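Local coordinates for alpha,alpha-trehalose-phosphate synthase (UDP-forming) (Burkholderia xenovorans, PDB 5V0T), which belongs to glycosyltransferase family 20, with the two-domain GT-B fold, and holds UDP and 6-O-phosphono-alpha-D-glucopyranose in the cleft between its domains, at residues 93-98 / 277-282; 301-306 / 341-346; 10-15 / 41-46; 385-390 / 444-449. All coordinates share one frame; numbering follows the deposited sequence.

Contact 1: residues 93-98 / 277-282; sequences TLWPAF and RLDYSK. With UDP (uridine-5'-diphosphate), chain I; G6P (6-O-phosphono-alpha-D-glucopyranose), chain J.
In the ligand cleft of the two-domain fold, Trp95 of helix 79-98 meets the loop 277-282, which carries residues gripping the UDP phosphate. With CG anti to the backbone N (chi1 180°), Trp95 carries its indole to the loop, where NE1 gives its hydrogen to Asp279 OD1 (3.1 Å, 146°) on the syn side, somewhat out of the carboxylate plane. Ser281 N reaches the same Asp279 OD1 from the anti side at 2.9 Å, closing an Asx turn. Asp279 OD2 presents its anti lone pair to Arg277 NH1 in a salt bridge of 3.0 Å and is also hydrogen-bonded to Tyr321. With both oxygens bonded, the carboxylate, together with Thr314, probably holds the guanidinium, turned 84° from the indole. Arg277 NE reaches UDP O3B at 2.7 Å and Arg277 NH2 reaches UDP O2B at 2.9 Å. Lys282 NZ adds a bond to UDP O2B (2.8 Å) and is salt-bridged to Asp376. The sugar ring oxygen of G6P meets one guanidinium face. Tyr280 lies obliquely beside the indole, its OH 3.3 Å from Trp95 CD1 and close to Pro96. Both domains thus meet around the two bound ligands, as in the interdomain cleft of GT-B glycosyltransferases.

Contact 2: residues 301-306 / 341-346; sequences QRNKVS and ELDWTP. With EDO (1,2-ethanediol), chain K.
Trp344 lays one face of its indole against the backbone of Arg302 and Asn303. With CG anti to the backbone N (chi1 -177°), the ring is carried across to the other segment, where Asn303 CA makes a CH-pi contact 3.7 Å from the centroid of the Trp344 five-membered ring. Asn303 N stands over the same face, and Pro346 CG meets the opposite one, so the indole is sandwiched. At the ring edge Trp344 NE1 is shared: it bonds to Val305 O at 2.8 Å, from above the carbonyl plane, and weakly to Ser306 OG at 3.1 Å. Asn303 adopts an unusual chi1 of -139°, which turns its amide roughly parallel to the indole plane, OD1 3.2 Å from Trp344 CB. Its ND2 donates to Asp343 OD1 (3.1 Å, 162°) with the amide and carboxylate planes almost perpendicular. Asp343 itself sits in the type I turn from Glu341 to Trp344. A 1,2-ethanediol, probably from the crystallisation liquor, joins Ser306 OG, Thr345 N and Arg269. Beyond the indole, Pro346 bonds through its backbone to Phe307 where strands 305-310 and 347-350 start side by side, the two parallel strands of a beta-alpha-beta crossover through helix 319-339 in a Rossmann-like domain.

Contact 3: residues 10-15 / 41-46; sequences GRLIIV and KETGGM
Met46 runs out extended, with chi1 at 171°, and bends only at its last torsion (chi3 -74°), which turns the methyl CE to within 3.7 Å of Arg11 NH1. Arg11 is likewise bent at chi3 (71°), and its guanidinium, salt-bridged to Asp134, crosses the end of the methionine. Beside them, Ile13 lies alongside Met46 and points the same way from the sheet: Ile13 CD1 touches Met46 CB at 3.7 Å and lies over one face of the Arg11 guanidinium, toward the rim. The backbones beneath are joined as parallel strands. Met46 N donates to Leu12 O at 3.0 Å, and Ile14 N to Met46 O at 2.7 Å, flanking Ile13. Just before the bridge, Gly45 has no side chain and its CA packs 3.4 Å from Leu12 O. Gly44, with positive phi, lets the chain leave helix 31-43, and its carbonyl O accepts from Thr43 OG1 at 2.9 Å. Ahead of the strand pairing a water accepts from Leu12 N and donates to Gly44 O, bridging the two segments. Leu12 and Ile14 pack against Leu40 of the helix. Strand 12-16, helix 31-43 and strand 45-48 thereby form the opening beta-alpha-beta unit of the N-terminal Rossmann-like domain.

Contact 4: residues 385-390 / 444-449; sequences YVSAQD and DMMVQL
Val386 meets three side chains of helix 435-451. Its CG1 touches Met445 CB and, at 3.8 Å, Leu449 CD1, two residues one turn apart on that helix, while Val386 CG2 packs on Met445 CE at 3.7 Å. Met446 meets the next residue, Ser387, with its sulfur: Met446 SD lies 3.8 Å from Ser387 CA and also near Val386 O. Leu449 CD1 further touches Ser387 OG at 3.7 Å. Between 385-390 and 444-449 the contact is apolar; a polar link nearby is a weak bond from His442 NE2, earlier on helix 435-451, to Val386 O. Torsions set the reach of the sulfurs. Met445 keeps CG anti to its carbonyl carbon (chi1 -70°) and curls only at CE, whereas in Met446 the bends at chi2 and chi3 bring its SD against Ser387 CA. The two helices belong to the C-terminal domain of the GT-B fold, and helix 380-388 is also the one whose Leu380 and Val381 nitrogens and Glu384 side chain bind UDP. Further out, Ser387 OG is held by Lys383 O one turn back. One turn on from Tyr385, Gln389 NE2 bonds to Tyr385 O (3.0 Å, 164°) and to Phe363 O, lying over one face of the Tyr385 ring, which would tie the end of helix 380-388 to its surroundings. Leu409 covers Met445 and Leu449 from a neighbouring loop. On the Ser387 side, Pro243 and Ile246 of helix 243-252 close over the serine, and Asp244 touches Met446.

Along the chain, contact 3 closes first, then contact 1, contact 2 and contact 4. Contact 3 sits in the N-terminal sheet, through strands 12-16 and 45-48. Contact 2 lies at the start of strands 305-310 and 347-350 of the six-stranded parallel sheet, contact 4 between helices 380-388 and 435-451, both in the C-terminal domain. The centre of contact 1 is about 29 Å from that of contact 3, 32 Å from contact 2 and 27 Å from contact 4. Contacts 2 and 3, 49 Å apart between centres, lie on opposite sides of the chain's centre. Three contacts thus stay within single domains, while contact 1 joins the domains at the ligands, consistent with a GT-B cleft.

Contact 1: residues 93-98 / 277-282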
# COMPACT_ATOMS: atom_id res chain seq x y z
N THR A 93 -11.96 0.82 11.94
CA THR A 93 -11.60 2.07 12.59
C THR A 93 -10.35 2.68 11.98
O THR A 93 -10.41 3.79 11.43
CB THR A 93 -11.40 1.87 14.10
OG1 THR A 93 -12.62 1.39 14.68
CG2 THR A 93 -10.99 3.19 14.76
N LEU A 94 -9.21 1.98 12.06
CA LEU A 94 -7.93 2.58 11.70
C LEU A 94 -7.83 2.83 10.20
O LEU A 94 -7.44 3.93 9.77
CB LEU A 94 -6.76 1.70 12.15
CG LEU A 94 -6.56 1.61 13.67
CD1 LEU A 94 -5.35 0.72 14.06
CD2 LEU A 94 -6.46 3.01 14.28
N TRP A 95 -8.14 1.81 9.38
CA TRP A 95 -8.00 1.99 7.94
C TRP A 95 -8.82 3.16 7.42
O TRP A 95 -8.24 4.03 6.74
CB TRP A 95 -8.37 0.69 7.19
CG TRP A 95 -8.24 0.86 5.69
CD1 TRP A 95 -9.21 1.26 4.83
CD2 TRP A 95 -7.06 0.63 4.90
NE1 TRP A 95 -8.71 1.30 3.54
CE2 TRP A 95 -7.40 0.91 3.56
CE3 TRP A 95 -5.76 0.19 5.19
CZ2 TRP A 95 -6.48 0.78 2.50
CZ3 TRP A 95 -4.85 0.05 4.14
CH2 TRP A 95 -5.21 0.35 2.81
N PRO A 96 -10.13 3.28 7.70
CA PRO A 96 -10.86 4.45 7.20
C PRO A 96 -10.35 5.76 7.78
O PRO A 96 -10.24 6.75 7.05
CB PRO A 96 -12.32 4.17 7.58
CG PRO A 96 -12.25 3.12 8.64
CD PRO A 96 -11.03 2.32 8.36
N ALA A 97 -9.99 5.79 9.07
CA ALA A 97 -9.59 7.04 9.70
C ALA A 97 -8.28 7.56 9.12
O ALA A 97 -8.15 8.76 8.82
CB ALA A 97 -9.45 6.85 11.21
N PHE A 98 -7.30 6.67 8.95
CA PHE A 98 -5.99 7.05 8.45
C PHE A 98 -6.01 7.35 6.96
O PHE A 98 -5.09 8.00 6.45
CB PHE A 98 -4.96 5.93 8.72
CG PHE A 98 -4.47 5.87 10.15
CD1 PHE A 98 -5.35 5.97 11.23
CD2 PHE A 98 -3.13 5.65 10.42
CE1 PHE A 98 -4.90 5.90 12.54
CE2 PHE A 98 -2.66 5.57 11.72
CZ PHE A 98 -3.55 5.69 12.79
N ARG A 277 -6.60 -3.15 -5.45
CA ARG A 277 -7.60 -3.76 -4.58
C ARG A 277 -8.86 -2.89 -4.63
O ARG A 277 -8.77 -1.66 -4.71
CB ARG A 277 -7.08 -3.86 -3.14
CG ARG A 277 -5.98 -4.91 -2.90
CD ARG A 277 -5.58 -4.96 -1.39
NE ARG A 277 -5.20 -3.63 -0.93
CZ ARG A 277 -5.99 -2.81 -0.23
NH1 ARG A 277 -7.19 -3.20 0.18
NH2 ARG A 277 -5.55 -1.60 0.08
N LEU A 278 -10.04 -3.52 -4.65
CA LEU A 278 -11.27 -2.73 -4.73
C LEU A 278 -11.58 -2.17 -3.34
O LEU A 278 -12.50 -2.59 -2.63
CB LEU A 278 -12.42 -3.55 -5.32
CG LEU A 278 -13.44 -2.73 -6.14
CD1 LEU A 278 -14.49 -3.61 -6.83
CD2 LEU A 278 -14.18 -1.70 -5.24
N ASP A 279 -10.79 -1.17 -2.98
CA ASP A 279 -10.85 -0.48 -1.71
C ASP A 279 -11.41 0.92 -1.94
O ASP A 279 -11.13 1.55 -2.96
CB ASP A 279 -9.43 -0.43 -1.12
CG ASP A 279 -9.41 -0.08 0.35
OD1 ASP A 279 -9.95 0.98 0.75
OD2 ASP A 279 -8.86 -0.89 1.13
N TYR A 280 -12.21 1.43 -0.99
CA TYR A 280 -12.70 2.80 -1.14
C TYR A 280 -11.57 3.83 -1.10
O TYR A 280 -11.74 4.96 -1.57
CB TYR A 280 -13.75 3.12 -0.07
CG TYR A 280 -13.39 2.73 1.35
CD1 TYR A 280 -12.47 3.46 2.08
CD2 TYR A 280 -13.96 1.61 1.94
CE1 TYR A 280 -12.14 3.10 3.40
CE2 TYR A 280 -13.63 1.24 3.23
CZ TYR A 280 -12.73 1.98 3.95
OH TYR A 280 -12.44 1.60 5.24
N SER A 281 -10.39 3.48 -0.59
CA SER A 281 -9.26 4.41 -0.62
C SER A 281 -8.74 4.68 -2.03
O SER A 281 -8.01 5.65 -2.22
CB SER A 281 -8.11 3.86 0.23
OG SER A 281 -7.58 2.70 -0.41
N LYS A 282 -9.08 3.84 -3.01
CA LYS A 282 -8.42 3.88 -4.32
C LYS A 282 -9.09 4.84 -5.31
O LYS A 282 -8.61 4.97 -6.45
CB LYS A 282 -8.35 2.47 -4.89
CG LYS A 282 -7.55 1.51 -3.98
CD LYS A 282 -6.05 1.79 -4.03
CE LYS A 282 -5.25 0.82 -3.11
NZ LYS A 282 -3.78 1.14 -3.05
N1 UDP I . -0.95 -6.99 -6.93
C2 UDP I . -0.83 -8.32 -7.31
N3 UDP I . -1.94 -8.85 -7.91
C4 UDP I . -3.12 -8.20 -8.18
C5 UDP I . -3.17 -6.82 -7.76
C6 UDP I . -2.09 -6.27 -7.17
O2 UDP I . 0.17 -8.98 -7.11
O4 UDP I . -4.04 -8.82 -8.74
C1' UDP I . 0.22 -6.37 -6.29
C2' UDP I . 0.79 -5.19 -7.07
O2' UDP I . 1.69 -5.66 -8.06
C3' UDP I . 1.48 -4.41 -5.95
C4' UDP I . 0.55 -4.65 -4.75
O4' UDP I . -0.19 -5.85 -5.04
O3' UDP I . 2.78 -4.92 -5.65
C5' UDP I . -0.40 -3.52 -4.44
O5' UDP I . 0.32 -2.55 -3.66
PA UDP I . -0.09 -1.03 -3.65
O1A UDP I . -0.33 -0.52 -5.05
O2A UDP I . 0.94 -0.31 -2.86
O3A UDP I . -1.49 -0.98 -2.92
PB UDP I . -2.14 -1.73 -1.68
O1B UDP I . -0.96 -1.99 -0.75
O2B UDP I . -3.05 -0.64 -1.07
O3B UDP I . -2.87 -2.95 -2.10
C1 G6P J . -2.29 -2.56 2.45
C2 G6P J . -1.90 -2.58 3.92
C3 G6P J . -1.29 -3.94 4.28
C4 G6P J . -2.27 -5.05 3.90
C5 G6P J . -2.63 -4.92 2.42
C6 G6P J . -3.58 -6.05 2.00
O1 G6P J . -1.10 -2.73 1.70
O2 G6P J . -0.98 -1.51 4.19
O3 G6P J . -1.07 -3.96 5.70
O4 G6P J . -1.66 -6.34 4.12
O5 G6P J . -3.21 -3.63 2.17
O6 G6P J . -4.74 -6.06 2.85
P G6P J . -5.11 -7.39 3.68
O1P G6P J . -5.62 -8.39 2.67
O2P G6P J . -6.13 -6.92 4.68
O3P G6P J . -3.81 -7.83 4.31

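Contact 2: residues 301-306 / 341-346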
# COMPACT_ATOMS: atom_id res chain seq x y z
N GLN A 301 -11.79 9.97 -29.21
CA GLN A 301 -11.32 8.88 -28.37
C GLN A 301 -12.25 7.67 -28.38
O GLN A 301 -11.82 6.57 -28.01
CB GLN A 301 -11.13 9.35 -26.92
CG GLN A 301 -9.95 10.29 -26.69
CD GLN A 301 -8.60 9.65 -26.97
OE1 GLN A 301 -8.47 8.43 -27.05
NE2 GLN A 301 -7.57 10.49 -27.13
N ARG A 302 -13.51 7.85 -28.79
CA ARG A 302 -14.46 6.74 -28.75
C ARG A 302 -14.04 5.67 -29.75
O ARG A 302 -13.63 5.97 -30.87
CB ARG A 302 -15.87 7.25 -29.05
CG ARG A 302 -16.38 8.23 -27.96
CD ARG A 302 -17.67 8.90 -28.39
NE ARG A 302 -17.92 10.09 -27.58
CZ ARG A 302 -18.94 10.92 -27.76
NH1 ARG A 302 -19.82 10.69 -28.73
NH2 ARG A 302 -19.08 11.99 -26.98
N ASN A 303 -14.11 4.41 -29.31
CA ASN A 303 -13.69 3.23 -30.05
C ASN A 303 -12.19 3.24 -30.36
O ASN A 303 -11.72 2.40 -31.13
CB ASN A 303 -14.50 3.04 -31.35
CG ASN A 303 -14.86 1.58 -31.62
OD1 ASN A 303 -14.20 0.67 -31.12
ND2 ASN A 303 -15.91 1.35 -32.42
N LYS A 304 -11.42 4.17 -29.78
CA LYS A 304 -9.98 4.23 -29.99
C LYS A 304 -9.17 3.98 -28.72
O LYS A 304 -7.94 4.01 -28.77
CB LYS A 304 -9.58 5.58 -30.59
CG LYS A 304 -10.32 5.91 -31.88
CD LYS A 304 -10.25 4.74 -32.85
CE LYS A 304 -10.72 5.13 -34.25
NZ LYS A 304 -9.69 5.89 -35.00
N VAL A 305 -9.83 3.74 -27.59
CA VAL A 305 -9.14 3.48 -26.33
C VAL A 305 -10.06 2.60 -25.49
O VAL A 305 -11.29 2.67 -25.63
CB VAL A 305 -8.78 4.80 -25.60
CG1 VAL A 305 -10.02 5.63 -25.32
CG2 VAL A 305 -8.00 4.54 -24.30
N SER A 306 -9.47 1.76 -24.66
CA SER A 306 -10.21 1.01 -23.66
C SER A 306 -9.48 1.10 -22.33
O SER A 306 -8.27 1.31 -22.28
CB SER A 306 -10.39 -0.47 -24.05
OG SER A 306 -11.46 -0.61 -24.96
N GLU A 341 -20.12 0.16 -28.36
CA GLU A 341 -20.57 -0.17 -29.70
C GLU A 341 -20.52 -1.69 -29.81
O GLU A 341 -20.01 -2.37 -28.92
CB GLU A 341 -19.70 0.51 -30.77
CG GLU A 341 -19.60 2.03 -30.58
CD GLU A 341 -20.85 2.77 -31.04
OE1 GLU A 341 -20.90 4.02 -30.90
OE2 GLU A 341 -21.80 2.12 -31.54
N LEU A 342 -21.08 -2.22 -30.89
CA LEU A 342 -21.10 -3.67 -31.07
C LEU A 342 -19.71 -4.29 -30.98
O LEU A 342 -19.59 -5.46 -30.63
CB LEU A 342 -21.71 -4.04 -32.43
CG LEU A 342 -23.17 -3.66 -32.66
CD1 LEU A 342 -23.57 -4.02 -34.06
CD2 LEU A 342 -24.07 -4.38 -31.65
N ASP A 343 -18.66 -3.53 -31.27
CA ASP A 343 -17.30 -4.05 -31.23
C ASP A 343 -16.42 -3.34 -30.21
O ASP A 343 -15.20 -3.44 -30.28
CB ASP A 343 -16.65 -3.96 -32.62
CG ASP A 343 -16.47 -2.51 -33.08
OD1 ASP A 343 -17.03 -1.59 -32.46
OD2 ASP A 343 -15.76 -2.30 -34.08
N TRP A 344 -17.01 -2.64 -29.24
CA TRP A 344 -16.20 -1.85 -28.31
C TRP A 344 -16.84 -1.88 -26.93
O TRP A 344 -17.99 -1.44 -26.77
CB TRP A 344 -16.07 -0.40 -28.79
CG TRP A 344 -15.19 0.44 -27.89
CD1 TRP A 344 -13.98 0.09 -27.34
CD2 TRP A 344 -15.47 1.77 -27.42
NE1 TRP A 344 -13.48 1.12 -26.58
CE2 TRP A 344 -14.38 2.16 -26.61
CE3 TRP A 344 -16.52 2.67 -27.62
CZ2 TRP A 344 -14.32 3.41 -25.99
CZ3 TRP A 344 -16.45 3.91 -27.01
CH2 TRP A 344 -15.36 4.27 -26.21
N THR A 345 -16.10 -2.39 -25.96
CA THR A 345 -16.46 -2.26 -24.55
C THR A 345 -15.51 -1.25 -23.92
O THR A 345 -14.31 -1.53 -23.81
CB THR A 345 -16.38 -3.61 -23.82
OG1 THR A 345 -17.28 -4.53 -24.42
CG2 THR A 345 -16.74 -3.45 -22.33
N PRO A 346 -15.99 -0.05 -23.55
CA PRO A 346 -15.06 0.98 -23.05
C PRO A 346 -14.28 0.59 -21.80
O PRO A 346 -13.06 0.81 -21.76
CB PRO A 346 -15.99 2.17 -22.77
CG PRO A 346 -17.11 1.98 -23.73
CD PRO A 346 -17.33 0.49 -23.81
C1 EDO K . -11.45 -3.87 -26.22
O1 EDO K . -11.07 -2.72 -26.97
C2 EDO K . -12.91 -3.72 -25.81
O2 EDO K . -13.77 -3.99 -26.93

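Contact 3: residues 10-15 / 41-46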
# COMPACT_ATOMS: atom_id res chain seq x y z
N GLY A 10 23.09 -9.52 13.60
CA GLY A 10 21.82 -9.76 14.25
C GLY A 10 20.75 -10.21 13.27
O GLY A 10 20.70 -9.75 12.13
N ARG A 11 19.89 -11.11 13.72
CA ARG A 11 18.84 -11.66 12.87
C ARG A 11 17.65 -10.71 12.80
O ARG A 11 17.13 -10.27 13.83
CB ARG A 11 18.41 -13.02 13.41
CG ARG A 11 17.25 -13.67 12.69
CD ARG A 11 16.98 -15.06 13.28
NE ARG A 11 16.40 -14.98 14.61
CZ ARG A 11 15.62 -15.92 15.14
NH1 ARG A 11 15.31 -17.00 14.43
NH2 ARG A 11 15.12 -15.77 16.36
N LEU A 12 17.19 -10.41 11.59
CA LEU A 12 16.05 -9.52 11.40
C LEU A 12 14.76 -10.31 11.55
O LEU A 12 14.53 -11.29 10.84
CB LEU A 12 16.12 -8.85 10.03
CG LEU A 12 14.86 -8.08 9.61
CD1 LEU A 12 14.56 -6.97 10.63
CD2 LEU A 12 15.03 -7.53 8.20
N ILE A 13 13.92 -9.90 12.50
CA ILE A 13 12.59 -10.46 12.69
C ILE A 13 11.60 -9.46 12.13
O ILE A 13 11.42 -8.38 12.69
CB ILE A 13 12.30 -10.73 14.17
CG1 ILE A 13 13.46 -11.46 14.87
CG2 ILE A 13 10.96 -11.45 14.29
CD1 ILE A 13 13.66 -12.90 14.46
N ILE A 14 10.92 -9.83 11.05
CA ILE A 14 9.81 -9.04 10.52
C ILE A 14 8.52 -9.51 11.18
O ILE A 14 8.26 -10.72 11.28
CB ILE A 14 9.71 -9.19 9.00
CG1 ILE A 14 10.92 -8.55 8.31
CG2 ILE A 14 8.40 -8.58 8.50
CD1 ILE A 14 10.92 -7.04 8.35
N VAL A 15 7.70 -8.56 11.63
CA VAL A 15 6.39 -8.83 12.21
C VAL A 15 5.35 -8.02 11.44
O VAL A 15 5.46 -6.80 11.35
CB VAL A 15 6.33 -8.46 13.70
CG1 VAL A 15 4.95 -8.78 14.28
CG2 VAL A 15 7.45 -9.16 14.49
N LYS A 41 14.10 -11.16 1.55
CA LYS A 41 14.77 -12.25 0.85
C LYS A 41 16.25 -11.99 0.65
O LYS A 41 17.01 -12.93 0.45
CB LYS A 41 14.10 -12.51 -0.51
CG LYS A 41 14.39 -11.44 -1.56
CD LYS A 41 13.44 -11.54 -2.77
CE LYS A 41 13.73 -10.43 -3.78
NZ LYS A 41 12.72 -10.38 -4.89
N GLU A 42 16.67 -10.72 0.69
CA GLU A 42 18.08 -10.41 0.45
C GLU A 42 18.91 -10.67 1.70
O GLU A 42 19.97 -11.29 1.63
CB GLU A 42 18.22 -8.96 -0.01
CG GLU A 42 19.59 -8.63 -0.58
CD GLU A 42 19.66 -7.22 -1.17
OE1 GLU A 42 18.87 -6.36 -0.76
OE2 GLU A 42 20.51 -6.98 -2.06
N THR A 43 18.43 -10.22 2.86
CA THR A 43 19.16 -10.44 4.10
C THR A 43 18.86 -11.81 4.71
O THR A 43 19.71 -12.35 5.41
CB THR A 43 18.81 -9.37 5.14
OG1 THR A 43 17.42 -9.48 5.48
CG2 THR A 43 19.06 -7.98 4.59
N GLY A 44 17.68 -12.36 4.47
CA GLY A 44 17.21 -13.50 5.24
C GLY A 44 16.70 -13.04 6.59
O GLY A 44 16.83 -11.88 6.98
N GLY A 45 16.12 -13.98 7.34
CA GLY A 45 15.58 -13.64 8.64
C GLY A 45 14.30 -14.41 8.91
O GLY A 45 14.07 -15.48 8.35
N MET A 46 13.48 -13.85 9.79
CA MET A 46 12.22 -14.46 10.18
C MET A 46 11.09 -13.52 9.82
O MET A 46 11.20 -12.30 9.99
CB MET A 46 12.18 -14.76 11.68
CG MET A 46 10.81 -15.21 12.18
SD MET A 46 10.85 -15.70 13.93
CE MET A 46 11.69 -17.27 13.80
O HOH W 1 18.46 -11.58 9.27

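Contact 4: residues 385-390 / 444-449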
# COMPACT_ATOMS: atom_id res chain seq x y z
N TYR A 385 4.32 0.22 -12.54
CA TYR A 385 3.93 0.63 -13.90
C TYR A 385 5.10 1.33 -14.60
O TYR A 385 5.44 1.00 -15.74
CB TYR A 385 2.69 1.54 -13.89
CG TYR A 385 2.43 2.11 -15.26
CD1 TYR A 385 1.75 1.37 -16.22
CD2 TYR A 385 2.93 3.37 -15.63
CE1 TYR A 385 1.56 1.86 -17.52
CE2 TYR A 385 2.75 3.87 -16.92
CZ TYR A 385 2.05 3.11 -17.86
OH TYR A 385 1.86 3.60 -19.13
N VAL A 386 5.73 2.29 -13.93
CA VAL A 386 6.84 2.99 -14.55
C VAL A 386 7.98 2.03 -14.85
O VAL A 386 8.58 2.06 -15.93
CB VAL A 386 7.30 4.15 -13.65
CG1 VAL A 386 8.62 4.70 -14.16
CG2 VAL A 386 6.22 5.24 -13.59
N SER A 387 8.30 1.16 -13.89
CA SER A 387 9.42 0.22 -14.03
C SER A 387 9.22 -0.74 -15.19
O SER A 387 10.20 -1.20 -15.80
CB SER A 387 9.60 -0.57 -12.74
OG SER A 387 9.99 0.26 -11.66
N ALA A 388 7.97 -1.09 -15.50
CA ALA A 388 7.70 -2.09 -16.54
C ALA A 388 7.92 -1.54 -17.95
O ALA A 388 8.03 -2.34 -18.89
CB ALA A 388 6.26 -2.60 -16.41
N GLN A 389 7.97 -0.22 -18.12
CA GLN A 389 7.89 0.37 -19.45
C GLN A 389 9.11 0.03 -20.29
O GLN A 389 10.23 -0.14 -19.80
CB GLN A 389 7.75 1.90 -19.36
CG GLN A 389 6.42 2.33 -18.73
CD GLN A 389 5.25 1.64 -19.39
OE1 GLN A 389 5.01 1.81 -20.60
NE2 GLN A 389 4.52 0.82 -18.63
N ASP A 390 8.87 -0.08 -21.59
CA ASP A 390 9.96 -0.16 -22.56
C ASP A 390 10.54 1.24 -22.72
O ASP A 390 9.83 2.14 -23.17
CB ASP A 390 9.43 -0.70 -23.88
CG ASP A 390 10.49 -0.77 -24.98
OD1 ASP A 390 11.67 -0.38 -24.78
OD2 ASP A 390 10.11 -1.22 -26.08
N ASP A 444 13.73 10.11 -15.99
CA ASP A 444 13.87 10.74 -14.68
C ASP A 444 13.31 9.84 -13.58
O ASP A 444 13.92 9.71 -12.51
CB ASP A 444 13.17 12.10 -14.65
CG ASP A 444 13.72 13.07 -15.67
OD1 ASP A 444 14.88 12.89 -16.10
OD2 ASP A 444 12.99 14.02 -16.03
N MET A 445 12.16 9.22 -13.82
CA MET A 445 11.57 8.41 -12.76
C MET A 445 12.40 7.16 -12.50
O MET A 445 12.54 6.74 -11.35
CB MET A 445 10.13 8.07 -13.10
CG MET A 445 9.22 9.29 -13.02
SD MET A 445 7.48 8.89 -13.16
CE MET A 445 7.32 8.56 -14.91
N MET A 446 12.96 6.56 -13.55
CA MET A 446 13.78 5.36 -13.36
C MET A 446 15.01 5.67 -12.52
O MET A 446 15.42 4.86 -11.68
CB MET A 446 14.19 4.77 -14.72
CG MET A 446 13.03 4.05 -15.42
SD MET A 446 12.27 2.68 -14.49
CE MET A 446 13.47 1.37 -14.75
N VAL A 447 15.63 6.83 -12.74
CA VAL A 447 16.74 7.25 -11.89
C VAL A 447 16.30 7.30 -10.43
O VAL A 447 16.96 6.74 -9.54
CB VAL A 447 17.30 8.60 -12.36
CG1 VAL A 447 18.33 9.13 -11.37
CG2 VAL A 447 17.93 8.44 -13.75
N GLN A 448 15.15 7.93 -10.16
CA GLN A 448 14.64 8.03 -8.80
C GLN A 448 14.40 6.65 -8.21
O GLN A 448 14.84 6.34 -7.09
CB GLN A 448 13.35 8.86 -8.78
CG GLN A 448 12.91 9.36 -7.41
CD GLN A 448 12.46 8.24 -6.46
OE1 GLN A 448 11.76 7.30 -6.87
NE2 GLN A 448 12.86 8.34 -5.19
N LEU A 449 13.68 5.80 -8.94
CA LEU A 449 13.35 4.46 -8.46
C LEU A 449 14.59 3.62 -8.23
O LEU A 449 14.62 2.80 -7.31
CB LEU A 449 12.42 3.77 -9.46
CG LEU A 449 11.07 4.43 -9.68
CD1 LEU A 449 10.37 3.82 -10.87
CD2 LEU A 449 10.23 4.32 -8.42